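Local coordinates for Di-haem cytochrome c peroxidase family protein (Burkholderia thailandensis E264, PDB 6NX0), which is a diheme enzyme that probably acts as a peroxidase, passing electrons through two heme c groups, and displays an atypically stable bis-Fe(IV) state, at residues Arg145-Ser150 / His154-Asn159; Arg203-Leu206 / Asp210-Asn213; Ala393-Asn398 / Ala405-Gly410; Met432-Arg435 / Pro440-Thr443. All coordinates share one frame; numbering follows the deposited sequence.

Interaction 1: Arg145-Ser150 / His154-Asn159; sequences RVPQGS and HFSRRN. With HEC (heme c), chain B.
Gln-148 and Phe-155 face each other in a single backbone bridge between two irregular pieces of one loop. Two hydrogen bonds flank that pair. Ser-156 N donates to Pro-147 O (2.8 Å) nearly straight down the carbonyl bond, the C=O...N angle being 171°. Gly-149 N reaches His-154 O over the same distance, but from above the carbonyl plane, 39° out of it.

Van der Waals packing runs beside these bonds. The Phe-155 ring has CG beside its own backbone N (chi1 -57°), and CD2 then comes within 3.5 Å of Gln-148 CA. The aliphatic part of Gln-148 follows the same ring, with CB 3.8 Å from Phe-155 CE2, while its OE1 is engaged by Ser-137. Val-146 pushes CG2 to 3.3 Å from Ser-156 O and rests CB against Arg-158 O, a buried carbonyl with no partner in the model.

The third component is heme c. Pro-147 CB packs on vinyl-derived CAC (3.7 Å), and the extended Arg-158 directs NH1 at propionate O2D (2.8 Å) in an edge-on bond. Arg-158 forms salt bridges with Asp-192 and Asp-345 as well as this hydrogen bond, probably offsetting its charge.

The pair occupies the long loop between helix 138-142 and strand 173-175, with Gln-148 and Phe-155 packing back onto the helix through Ala-139 and Ala-140.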
# COMPACT_ATOMS: atom_id res chain seq x y z
N ARG A 145 6.61 12.59 8.76
CA ARG A 145 5.34 11.87 8.79
C ARG A 145 5.36 10.60 7.95
O ARG A 145 4.35 10.16 7.40
CB ARG A 145 4.19 12.79 8.35
CG ARG A 145 4.19 14.10 9.14
CD ARG A 145 2.96 14.96 8.85
NE ARG A 145 2.82 15.35 7.44
CZ ARG A 145 3.43 16.40 6.88
NH1 ARG A 145 4.24 17.17 7.59
NH2 ARG A 145 3.23 16.68 5.60
N VAL A 146 6.54 9.99 7.85
CA VAL A 146 6.71 8.64 7.34
C VAL A 146 7.62 7.92 8.33
O VAL A 146 8.25 8.57 9.17
CB VAL A 146 7.30 8.62 5.91
CG1 VAL A 146 6.43 9.40 4.98
CG2 VAL A 146 8.71 9.16 5.90
N PRO A 147 7.70 6.59 8.27
CA PRO A 147 8.42 5.85 9.33
C PRO A 147 9.87 6.26 9.46
O PRO A 147 10.59 6.42 8.47
CB PRO A 147 8.30 4.39 8.89
CG PRO A 147 7.00 4.35 8.11
CD PRO A 147 6.94 5.68 7.39
N GLN A 148 10.31 6.36 10.71
CA GLN A 148 11.73 6.44 11.03
C GLN A 148 12.38 5.06 10.93
O GLN A 148 11.80 4.04 11.34
CB GLN A 148 11.93 7.00 12.43
CG GLN A 148 13.39 7.24 12.82
CD GLN A 148 13.55 7.74 14.24
OE1 GLN A 148 12.60 8.25 14.85
NE2 GLN A 148 14.74 7.58 14.78
N GLY A 149 13.59 5.03 10.39
CA GLY A 149 14.37 3.81 10.32
C GLY A 149 15.13 3.52 11.60
O GLY A 149 14.81 4.03 12.68
N SER A 150 16.14 2.68 11.47
CA SER A 150 16.84 2.12 12.62
C SER A 150 17.74 3.11 13.34
O SER A 150 18.24 2.76 14.42
CB SER A 150 17.70 0.93 12.17
OG SER A 150 18.77 1.40 11.39
N HIS A 154 17.17 9.03 10.10
CA HIS A 154 16.94 8.24 8.90
C HIS A 154 15.46 7.89 8.84
O HIS A 154 14.89 7.43 9.83
CB HIS A 154 17.81 6.99 8.89
CG HIS A 154 19.25 7.31 8.70
ND1 HIS A 154 19.87 7.28 7.47
CD2 HIS A 154 20.18 7.77 9.58
CE1 HIS A 154 21.13 7.66 7.60
NE2 HIS A 154 21.34 7.95 8.87
N PHE A 155 14.85 8.12 7.68
CA PHE A 155 13.43 7.84 7.48
C PHE A 155 13.21 7.13 6.15
O PHE A 155 14.00 7.27 5.21
CB PHE A 155 12.60 9.14 7.50
CG PHE A 155 12.75 9.94 8.77
CD1 PHE A 155 13.77 10.86 8.89
CD2 PHE A 155 11.89 9.75 9.83
CE1 PHE A 155 13.92 11.59 10.05
CE2 PHE A 155 12.04 10.47 11.00
CZ PHE A 155 13.08 11.38 11.11
N SER A 156 12.14 6.35 6.11
CA SER A 156 11.66 5.77 4.86
C SER A 156 11.48 6.85 3.80
O SER A 156 11.22 8.01 4.11
CB SER A 156 10.31 5.06 5.12
OG SER A 156 10.49 3.94 5.96
N ARG A 157 11.56 6.44 2.52
CA ARG A 157 11.34 7.37 1.42
C ARG A 157 9.86 7.57 1.12
O ARG A 157 9.50 8.56 0.45
CB ARG A 157 12.05 6.87 0.16
CG ARG A 157 13.58 6.94 0.27
CD ARG A 157 14.32 6.31 -0.92
NE ARG A 157 13.74 5.04 -1.39
CZ ARG A 157 14.10 3.82 -0.99
NH1 ARG A 157 13.51 2.75 -1.50
NH2 ARG A 157 15.04 3.67 -0.07
N ARG A 158 9.01 6.68 1.62
CA ARG A 158 7.57 6.71 1.46
C ARG A 158 6.92 6.35 2.78
O ARG A 158 7.56 5.84 3.69
CB ARG A 158 7.09 5.74 0.36
CG ARG A 158 7.57 6.10 -1.04
CD ARG A 158 6.96 5.20 -2.13
NE ARG A 158 7.40 5.60 -3.45
CZ ARG A 158 7.85 4.75 -4.38
NH1 ARG A 158 7.86 3.43 -4.15
NH2 ARG A 158 8.27 5.24 -5.54
N ASN A 159 5.61 6.57 2.84
CA ASN A 159 4.81 6.09 3.95
C ASN A 159 4.63 4.58 3.83
O ASN A 159 4.68 4.01 2.74
CB ASN A 159 3.44 6.78 3.96
CG ASN A 159 2.70 6.62 5.27
OD1 ASN A 159 3.29 6.35 6.32
ND2 ASN A 159 1.39 6.83 5.22
FE HEC B . 7.56 -2.69 5.26
CHA HEC B . 5.95 -1.75 2.35
CHB HEC B . 6.75 -5.93 4.65
CHC HEC B . 9.92 -3.74 7.54
CHD HEC B . 8.55 0.57 5.81
NA HEC B . 6.47 -3.63 3.83
C1A HEC B . 5.92 -3.07 2.70
C2A HEC B . 5.24 -4.10 1.97
C3A HEC B . 5.37 -5.24 2.67
C4A HEC B . 6.22 -4.99 3.80
CMA HEC B . 4.90 -6.63 2.25
CAA HEC B . 4.51 -3.90 0.63
CBA HEC B . 3.02 -3.68 0.86
CGA HEC B . 2.27 -3.32 -0.39
O1A HEC B . 1.01 -3.29 -0.28
O2A HEC B . 2.91 -2.93 -1.41
NB HEC B . 8.24 -4.47 5.96
C1B HEC B . 7.77 -5.71 5.54
C2B HEC B . 8.50 -6.73 6.26
C3B HEC B . 9.45 -6.13 6.99
C4B HEC B . 9.27 -4.71 6.84
CMB HEC B . 8.24 -8.23 6.11
CAB HEC B . 10.47 -6.77 7.94
CBB HEC B . 11.49 -7.61 7.13
NC HEC B . 8.93 -1.77 6.45
C1C HEC B . 9.77 -2.40 7.36
C2C HEC B . 10.33 -1.36 8.21
C3C HEC B . 9.94 -0.16 7.77
C4C HEC B . 9.07 -0.40 6.63
CMC HEC B . 11.14 -1.64 9.48
CAC HEC B . 10.00 1.17 8.54
CBC HEC B . 11.44 1.68 8.68
ND HEC B . 7.25 -0.93 4.30
C1D HEC B . 7.74 0.31 4.73
C2D HEC B . 7.39 1.30 3.74
C3D HEC B . 6.67 0.59 2.65
C4D HEC B . 6.60 -0.79 3.06
CMD HEC B . 7.82 2.76 3.75
CAD HEC B . 6.12 1.19 1.34
CBD HEC B . 7.32 1.47 0.47
CGD HEC B . 6.96 1.70 -0.99
O1D HEC B . 5.76 1.67 -1.32
O2D HEC B . 7.92 1.99 -1.76
O HOH W 1 9.19 -2.72 3.79

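Interaction 2: Arg203-Leu206 / Asp210-Asn213; sequences RGPL and DEMN. With HEC (heme c), chain B.
The water-bearing side of the first c-type heme is lined here by Pro-205, from the short helix 203-207, and Glu-211, from the loop that follows it. Pro-205 lies over the porphyrin, CB 3.5 Å from CHC and CG 3.6 Å from C4B, on the side where water 1 binds the iron; His-126 is the protein's axial ligand. Glu-211 approaches next to the proline. Its chain is extended beyond CG, which carries the carboxylate inward: OE1 stops 3.2 Å from Pro-205 CA, whereas OE2 lies 3.5 Å from heme CHD and is hydrogen-bonded to Ser-156. One oxygen thus packs against the helix, and the other has a polar partner in a neighbouring loop that helps to orient the group.

Helix and loop are tied together by one backbone hydrogen bond, Met-212 N to Pro-205 O (3.0 Å). The Met-212 side chain then runs alongside Leu-206, the two pointing the same way. CG comes near heme methyl CMC, and a bend at the thioether (chi3 79°) leaves SD 4.0 Å from Leu-206 CD2 and 3.9 Å from heme CAB.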
# COMPACT_ATOMS: atom_id res chain seq x y z
N ARG A 203 13.64 -7.86 0.75
CA ARG A 203 14.96 -7.33 0.47
C ARG A 203 15.01 -5.82 0.68
O ARG A 203 16.05 -5.28 1.07
CB ARG A 203 15.35 -7.67 -0.96
CG ARG A 203 15.39 -9.15 -1.25
CD ARG A 203 15.70 -9.40 -2.72
NE ARG A 203 16.26 -10.73 -2.94
CZ ARG A 203 17.55 -11.03 -2.80
NH1 ARG A 203 18.43 -10.09 -2.45
NH2 ARG A 203 17.97 -12.27 -3.00
N GLY A 204 13.93 -5.12 0.37
CA GLY A 204 13.89 -3.69 0.53
C GLY A 204 14.20 -3.23 1.94
O GLY A 204 15.24 -2.63 2.20
N PRO A 205 13.28 -3.49 2.89
CA PRO A 205 13.52 -3.01 4.26
C PRO A 205 14.78 -3.57 4.90
O PRO A 205 15.45 -2.84 5.64
CB PRO A 205 12.26 -3.46 5.01
CG PRO A 205 11.63 -4.51 4.15
CD PRO A 205 11.94 -4.08 2.75
N LEU A 206 15.13 -4.83 4.63
CA LEU A 206 16.28 -5.42 5.30
C LEU A 206 17.58 -4.68 4.98
O LEU A 206 18.42 -4.52 5.86
CB LEU A 206 16.42 -6.90 4.94
CG LEU A 206 15.43 -7.86 5.61
CD1 LEU A 206 15.54 -9.22 4.96
CD2 LEU A 206 15.66 -7.96 7.13
N ASP A 210 18.10 3.49 5.15
CA ASP A 210 17.12 4.37 5.78
C ASP A 210 16.05 3.59 6.52
O ASP A 210 15.21 4.20 7.20
CB ASP A 210 16.47 5.27 4.72
CG ASP A 210 17.44 6.32 4.15
OD1 ASP A 210 18.34 6.76 4.89
OD2 ASP A 210 17.30 6.68 2.96
N GLU A 211 16.07 2.26 6.43
CA GLU A 211 15.12 1.41 7.15
C GLU A 211 15.88 0.49 8.11
O GLU A 211 16.42 0.98 9.09
CB GLU A 211 14.22 0.66 6.16
CG GLU A 211 13.43 1.70 5.29
CD GLU A 211 12.28 1.12 4.49
OE1 GLU A 211 12.30 -0.07 4.17
OE2 GLU A 211 11.32 1.85 4.16
N MET A 212 15.95 -0.82 7.86
CA MET A 212 16.58 -1.69 8.85
C MET A 212 18.10 -1.70 8.77
O MET A 212 18.74 -2.08 9.74
CB MET A 212 16.05 -3.11 8.71
CG MET A 212 14.52 -3.16 8.78
SD MET A 212 13.74 -4.76 8.59
CE MET A 212 13.96 -5.46 10.23
N ASN A 213 18.69 -1.30 7.63
CA ASN A 213 20.12 -0.96 7.55
C ASN A 213 21.06 -2.14 7.82
O ASN A 213 22.18 -1.96 8.32
CB ASN A 213 20.44 0.18 8.50
CG ASN A 213 21.82 0.72 8.34
OD1 ASN A 213 22.33 0.87 7.23
ND2 ASN A 213 22.45 1.02 9.47
FE HEC B . 7.56 -2.69 5.26
CHA HEC B . 5.95 -1.75 2.35
CHB HEC B . 6.75 -5.93 4.65
CHC HEC B . 9.92 -3.74 7.54
CHD HEC B . 8.55 0.57 5.81
NA HEC B . 6.47 -3.63 3.83
C1A HEC B . 5.92 -3.07 2.70
C2A HEC B . 5.24 -4.10 1.97
C3A HEC B . 5.37 -5.24 2.67
C4A HEC B . 6.22 -4.99 3.80
CMA HEC B . 4.90 -6.63 2.25
CAA HEC B . 4.51 -3.90 0.63
CBA HEC B . 3.02 -3.68 0.86
CGA HEC B . 2.27 -3.32 -0.39
O1A HEC B . 1.01 -3.29 -0.28
O2A HEC B . 2.91 -2.93 -1.41
NB HEC B . 8.24 -4.47 5.96
C1B HEC B . 7.77 -5.71 5.54
C2B HEC B . 8.50 -6.73 6.26
C3B HEC B . 9.45 -6.13 6.99
C4B HEC B . 9.27 -4.71 6.84
CMB HEC B . 8.24 -8.23 6.11
CAB HEC B . 10.47 -6.77 7.94
CBB HEC B . 11.49 -7.61 7.13
NC HEC B . 8.93 -1.77 6.45
C1C HEC B . 9.77 -2.40 7.36
C2C HEC B . 10.33 -1.36 8.21
C3C HEC B . 9.94 -0.16 7.77
C4C HEC B . 9.07 -0.40 6.63
CMC HEC B . 11.14 -1.64 9.48
CAC HEC B . 10.00 1.17 8.54
CBC HEC B . 11.44 1.68 8.68
ND HEC B . 7.25 -0.93 4.30
C1D HEC B . 7.74 0.31 4.73
C2D HEC B . 7.39 1.30 3.74
C3D HEC B . 6.67 0.59 2.65
C4D HEC B . 6.60 -0.79 3.06
CMD HEC B . 7.82 2.76 3.75
CAD HEC B . 6.12 1.19 1.34
CBD HEC B . 7.32 1.47 0.47
CGD HEC B . 6.96 1.70 -0.99
O1D HEC B . 5.76 1.67 -1.32
O2D HEC B . 7.92 1.99 -1.76
O HOH W 1 9.19 -2.72 3.79

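Interaction 3: Ala393-Asn398 / Ala405-Gly410; sequences AVAFYN and ARWYHG. With HEC (heme c), chain C.
Phe-396, on helix 390-399, meets Trp-407 and Tyr-408 with successive parts of its side chain. Even before the side chain begins, its CA sits over the six-membered ring of Trp-407 in a CH-pi contact, 3.7 Å from the ring centroid. CB follows, 4.0 Å from Trp-407 CZ3. With CG anti to the backbone N (chi1 167°), the ring stands edge-on to the indole, and CD1 comes to 3.9 Å from Trp-407 CD2. The phenyl edge points at the indole face, a T-shaped pair whose planes stand 89° apart. Farther out, CE1 approaches Tyr-408 OH at 3.6 Å and CZ lies almost as close, the two side chains crossing at about a right angle.

The indole is covered on both sides. Opposite Phe-396, the extended Arg-406 lays NE 3.3 Å above its plane, offset toward the rim. At the rim of the six-membered ring Ala-395 CB touches Trp-407 CH2 at 4.0 Å. The polar atoms here find partners outside the two segments: Trp-407 NE1 at Thr-399, Tyr-408 OH at Ala-328.

The next residue along the helix, Tyr-397, turns away from this cluster toward the second heme, where its OH binds the iron at 2.0 Å, with His-305 as the other axial ligand. No hydrogen bond links the two segments. The face of the helix behind the axial tyrosine is therefore joined to the end of the short helix 404-407 and the residue after it by aromatic and apolar contact, so the fit depends on shape and on the edge-to-face geometry rather than on polar bonds between the segments.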
# COMPACT_ATOMS: atom_id res chain seq x y z
N ALA A 393 -7.41 14.01 3.06
CA ALA A 393 -7.16 13.10 1.93
C ALA A 393 -8.37 13.01 1.02
O ALA A 393 -8.23 12.96 -0.20
CB ALA A 393 -6.78 11.72 2.43
N VAL A 394 -9.58 12.97 1.61
CA VAL A 394 -10.80 12.90 0.81
C VAL A 394 -11.09 14.25 0.16
O VAL A 394 -11.43 14.33 -1.03
CB VAL A 394 -11.96 12.44 1.71
CG1 VAL A 394 -13.30 12.49 0.95
CG2 VAL A 394 -11.71 11.05 2.27
N ALA A 395 -10.97 15.34 0.92
CA ALA A 395 -11.25 16.67 0.40
C ALA A 395 -10.34 17.03 -0.77
O ALA A 395 -10.74 17.77 -1.67
CB ALA A 395 -11.11 17.71 1.52
N PHE A 396 -9.12 16.50 -0.79
CA PHE A 396 -8.19 16.75 -1.88
C PHE A 396 -8.82 16.43 -3.23
O PHE A 396 -8.66 17.18 -4.20
CB PHE A 396 -6.92 15.91 -1.66
CG PHE A 396 -6.00 15.83 -2.85
CD1 PHE A 396 -5.17 16.89 -3.17
CD2 PHE A 396 -5.99 14.69 -3.66
CE1 PHE A 396 -4.33 16.81 -4.27
CE2 PHE A 396 -5.15 14.63 -4.77
CZ PHE A 396 -4.34 15.67 -5.05
N TYR A 397 -9.53 15.31 -3.32
CA TYR A 397 -10.16 14.93 -4.59
C TYR A 397 -11.16 15.96 -5.04
O TYR A 397 -11.30 16.20 -6.25
CB TYR A 397 -10.85 13.59 -4.46
CG TYR A 397 -9.90 12.44 -4.35
CD1 TYR A 397 -9.35 11.86 -5.49
CD2 TYR A 397 -9.56 11.91 -3.12
CE1 TYR A 397 -8.49 10.79 -5.40
CE2 TYR A 397 -8.70 10.84 -3.01
CZ TYR A 397 -8.16 10.29 -4.15
OH TYR A 397 -7.32 9.23 -4.08
N ASN A 398 -11.86 16.59 -4.10
CA ASN A 398 -12.94 17.48 -4.49
C ASN A 398 -12.45 18.80 -5.06
O ASN A 398 -13.10 19.36 -5.96
CB ASN A 398 -13.85 17.73 -3.28
CG ASN A 398 -15.19 18.28 -3.67
OD1 ASN A 398 -15.75 17.92 -4.71
ND2 ASN A 398 -15.73 19.17 -2.82
N ALA A 405 -4.33 26.15 -5.68
CA ALA A 405 -3.48 26.89 -4.75
C ALA A 405 -3.65 26.42 -3.31
O ALA A 405 -2.70 26.50 -2.53
CB ALA A 405 -3.75 28.39 -4.85
N ARG A 406 -4.85 25.95 -2.95
CA ARG A 406 -5.10 25.47 -1.59
C ARG A 406 -4.25 24.24 -1.27
O ARG A 406 -3.82 24.06 -0.13
CB ARG A 406 -6.59 25.13 -1.43
CG ARG A 406 -7.01 24.35 -0.16
CD ARG A 406 -8.51 24.02 -0.20
NE ARG A 406 -8.95 23.11 0.86
CZ ARG A 406 -10.21 22.66 1.01
NH1 ARG A 406 -11.17 23.04 0.16
NH2 ARG A 406 -10.51 21.83 2.00
N TRP A 407 -3.99 23.41 -2.28
CA TRP A 407 -3.35 22.13 -2.06
C TRP A 407 -1.87 22.16 -2.37
O TRP A 407 -1.09 21.46 -1.71
CB TRP A 407 -4.03 21.05 -2.93
CG TRP A 407 -5.46 20.90 -2.52
CD1 TRP A 407 -6.55 21.42 -3.15
CD2 TRP A 407 -5.95 20.27 -1.34
NE1 TRP A 407 -7.69 21.13 -2.44
CE2 TRP A 407 -7.35 20.42 -1.33
CE3 TRP A 407 -5.34 19.57 -0.29
CZ2 TRP A 407 -8.15 19.89 -0.32
CZ3 TRP A 407 -6.14 19.04 0.70
CH2 TRP A 407 -7.53 19.20 0.68
N TYR A 408 -1.45 22.96 -3.35
CA TYR A 408 -0.08 22.93 -3.85
C TYR A 408 0.71 24.13 -3.36
O TYR A 408 1.52 24.70 -4.09
CB TYR A 408 -0.08 22.82 -5.36
CG TYR A 408 -0.75 21.55 -5.86
CD1 TYR A 408 -0.30 20.28 -5.44
CD2 TYR A 408 -1.83 21.60 -6.72
CE1 TYR A 408 -0.92 19.11 -5.87
CE2 TYR A 408 -2.45 20.45 -7.16
CZ TYR A 408 -1.98 19.20 -6.74
OH TYR A 408 -2.60 18.07 -7.18
N HIS A 409 0.49 24.48 -2.09
CA HIS A 409 1.29 25.49 -1.40
C HIS A 409 1.34 26.77 -2.23
O HIS A 409 2.39 27.38 -2.44
CB HIS A 409 2.69 24.93 -1.09
CG HIS A 409 2.65 23.60 -0.40
ND1 HIS A 409 2.94 22.41 -1.05
CD2 HIS A 409 2.33 23.25 0.87
CE1 HIS A 409 2.82 21.40 -0.21
NE2 HIS A 409 2.44 21.88 0.96
N GLY A 410 0.17 27.17 -2.75
CA GLY A 410 0.01 28.41 -3.48
C GLY A 410 0.18 28.34 -4.99
O GLY A 410 -0.13 29.33 -5.67
FE HEC C . -8.02 7.40 -3.97
CHA HEC C . -5.04 7.12 -2.29
CHB HEC C . -9.66 7.93 -1.00
CHC HEC C . -10.85 8.33 -5.66
CHD HEC C . -6.53 6.52 -6.91
NA HEC C . -7.47 7.45 -2.02
C1A HEC C . -6.18 7.26 -1.55
C2A HEC C . -6.21 7.48 -0.13
C3A HEC C . -7.49 7.60 0.24
C4A HEC C . -8.31 7.59 -0.95
CMA HEC C . -8.04 7.94 1.62
CAA HEC C . -5.00 7.33 0.82
CBA HEC C . -4.86 5.90 1.32
CGA HEC C . -3.63 5.63 2.15
O1A HEC C . -3.42 4.40 2.42
O2A HEC C . -2.74 6.51 2.30
NB HEC C . -9.88 7.98 -3.46
C1B HEC C . -10.37 8.08 -2.15
C2B HEC C . -11.76 8.50 -2.22
C3B HEC C . -12.09 8.69 -3.50
C4B HEC C . -10.93 8.31 -4.30
CMB HEC C . -12.68 8.65 -0.98
CAB HEC C . -13.40 9.26 -4.10
CBB HEC C . -13.66 10.69 -3.57
NC HEC C . -8.61 7.35 -5.90
C1C HEC C . -9.80 7.85 -6.39
C2C HEC C . -9.77 7.71 -7.82
C3C HEC C . -8.61 7.11 -8.16
C4C HEC C . -7.84 6.91 -6.96
CMC HEC C . -10.97 8.10 -8.70
CAC HEC C . -8.24 6.53 -9.54
CBC HEC C . -8.18 7.70 -10.55
ND HEC C . -6.14 6.86 -4.48
C1D HEC C . -5.75 6.55 -5.78
C2D HEC C . -4.32 6.46 -5.80
C3D HEC C . -3.85 6.73 -4.42
C4D HEC C . -5.04 6.92 -3.64
CMD HEC C . -3.42 6.15 -6.99
CAD HEC C . -2.39 6.78 -3.94
CBD HEC C . -1.86 8.18 -4.21
CGD HEC C . -0.59 8.44 -3.44
O1D HEC C . -0.25 7.62 -2.55
O2D HEC C . -0.03 9.56 -3.61

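Interaction 4: Met432-Arg435 / Pro440-Thr443; sequences MNRR and PAMT. With NO3 (nitrate ion), chain F.
With CG beside its own backbone N (chi1 -59°) and the chain extended from CG to NE, Arg-434 stretches across to Pro-440 and Ala-441, and its guanidinium settles over the start of the second segment. Ala-441 CA lies against one face of that group, opposite its centre and 3.6 Å from CZ. The Ala-441 methyl adds to this, its CB 3.8 Å from Arg-434 NE, while CD of the arginine comes to 3.6 Å from Ala-441 N. The guanidinium face thus packs on the backbone and methyl of Ala-441, without a direct hydrogen bond between the segments. Water 2 supplies a bridge instead: it donates to Pro-440 O (3.1 Å) and accepts a weak bond from Arg-434 NH1 (2.8 Å). The same NH1 is hydrogen-bonded to Pro-439 O, just ahead of the segment.

Both segments belong to the irregular loop that leads into helix 444-455 of the cytochrome c-like region carrying the second heme. Thr-443 is the N-cap of that helix; its side chain caps a backbone N inside it, and Asp-446 OD2 accepts from Thr-443 N, consistent with a capping box. On the inner side of the loop, Pro-440 packs on helix 390-399 at Asn-398 and Thr-399.

Arg-435 extends away from the contact and grips a nitrate ion, probably from the crystallisation liquor. NE donates to O3 (3.0 Å, N-H...O angle 161°) and NH2 to O2 (2.8 Å), two roughly parallel bonds made at the edge of the guanidinium.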
# COMPACT_ATOMS: atom_id res chain seq x y z
N MET A 432 -11.76 15.05 -10.32
CA MET A 432 -10.54 15.82 -10.57
C MET A 432 -10.52 16.46 -11.96
O MET A 432 -9.43 16.76 -12.49
CB MET A 432 -9.32 14.91 -10.40
CG MET A 432 -9.21 14.21 -9.03
SD MET A 432 -7.95 12.87 -8.95
CE MET A 432 -7.96 12.21 -10.61
N ASN A 433 -11.70 16.69 -12.55
CA ASN A 433 -11.82 17.12 -13.95
C ASN A 433 -12.58 18.43 -14.09
O ASN A 433 -13.18 18.71 -15.13
CB ASN A 433 -12.49 16.03 -14.79
CG ASN A 433 -13.87 15.63 -14.26
OD1 ASN A 433 -14.31 16.09 -13.20
ND2 ASN A 433 -14.56 14.76 -15.00
N ARG A 434 -12.59 19.26 -13.04
CA ARG A 434 -13.32 20.52 -13.02
C ARG A 434 -12.35 21.68 -12.90
O ARG A 434 -11.63 21.80 -11.90
CB ARG A 434 -14.32 20.54 -11.88
CG ARG A 434 -15.30 19.42 -11.99
CD ARG A 434 -16.44 19.61 -11.03
NE ARG A 434 -17.50 18.66 -11.32
CZ ARG A 434 -18.79 18.93 -11.22
NH1 ARG A 434 -19.20 20.14 -10.87
NH2 ARG A 434 -19.66 17.99 -11.49
N ARG A 435 -12.35 22.55 -13.89
CA ARG A 435 -11.41 23.65 -13.93
C ARG A 435 -11.76 24.68 -12.88
O ARG A 435 -12.90 24.75 -12.41
CB ARG A 435 -11.40 24.29 -15.31
CG ARG A 435 -11.18 23.29 -16.44
CD ARG A 435 -10.95 23.96 -17.82
NE ARG A 435 -10.89 22.91 -18.84
CZ ARG A 435 -9.78 22.29 -19.22
NH1 ARG A 435 -8.59 22.62 -18.70
NH2 ARG A 435 -9.85 21.33 -20.13
N PRO A 440 -17.02 22.59 -7.46
CA PRO A 440 -16.58 21.21 -7.27
C PRO A 440 -17.74 20.23 -7.35
O PRO A 440 -18.92 20.58 -7.18
CB PRO A 440 -15.95 21.23 -5.87
CG PRO A 440 -16.52 22.40 -5.20
CD PRO A 440 -16.78 23.41 -6.27
N ALA A 441 -17.39 18.96 -7.60
CA ALA A 441 -18.39 17.92 -7.76
C ALA A 441 -19.22 17.69 -6.50
O ALA A 441 -20.39 17.31 -6.59
CB ALA A 441 -17.73 16.61 -8.18
N MET A 442 -18.63 17.90 -5.31
CA MET A 442 -19.24 17.55 -4.04
C MET A 442 -19.29 18.74 -3.09
O MET A 442 -18.51 19.69 -3.21
CB MET A 442 -18.48 16.40 -3.39
CG MET A 442 -18.69 15.10 -4.08
SD MET A 442 -17.84 13.74 -3.31
CE MET A 442 -16.16 14.10 -3.74
N THR A 443 -20.20 18.67 -2.11
CA THR A 443 -20.25 19.64 -1.04
C THR A 443 -19.38 19.19 0.13
O THR A 443 -18.94 18.03 0.19
CB THR A 443 -21.67 19.80 -0.52
OG1 THR A 443 -22.07 18.54 0.02
CG2 THR A 443 -22.62 20.18 -1.66
N NO3 F . -12.98 21.67 -21.79
O1 NO3 F . -13.89 21.70 -22.68
O2 NO3 F . -11.94 20.97 -21.96
O3 NO3 F . -13.11 22.34 -20.72
O HOH W 2 -21.31 20.13 -9.03

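Overall arrangement
The four contacts fall into two pairs, one on the side of each heme. Interactions 1 and 2 have centres 10 Å apart and both line the heme whose iron holds water 1; they are joined by Ser-156 OG to Glu-211 OE2 (2.9 Å) and Ser-150 N to Glu-211 O (2.9 Å). Interaction 3 supplies the axial Tyr-397 of the other heme, while interaction 4, its centre 12 Å away, lies behind it near the surface, the Ala-441 side chain about 9 Å from the heme. There Asn-398 ND2 meets Met-442 O at 2.9 Å, and Met-432 SD packs 3.9 Å from Tyr-397 CD1. Between the pairs, interactions 1 and 3 approach to about 7 Å at their nearest atoms without touching.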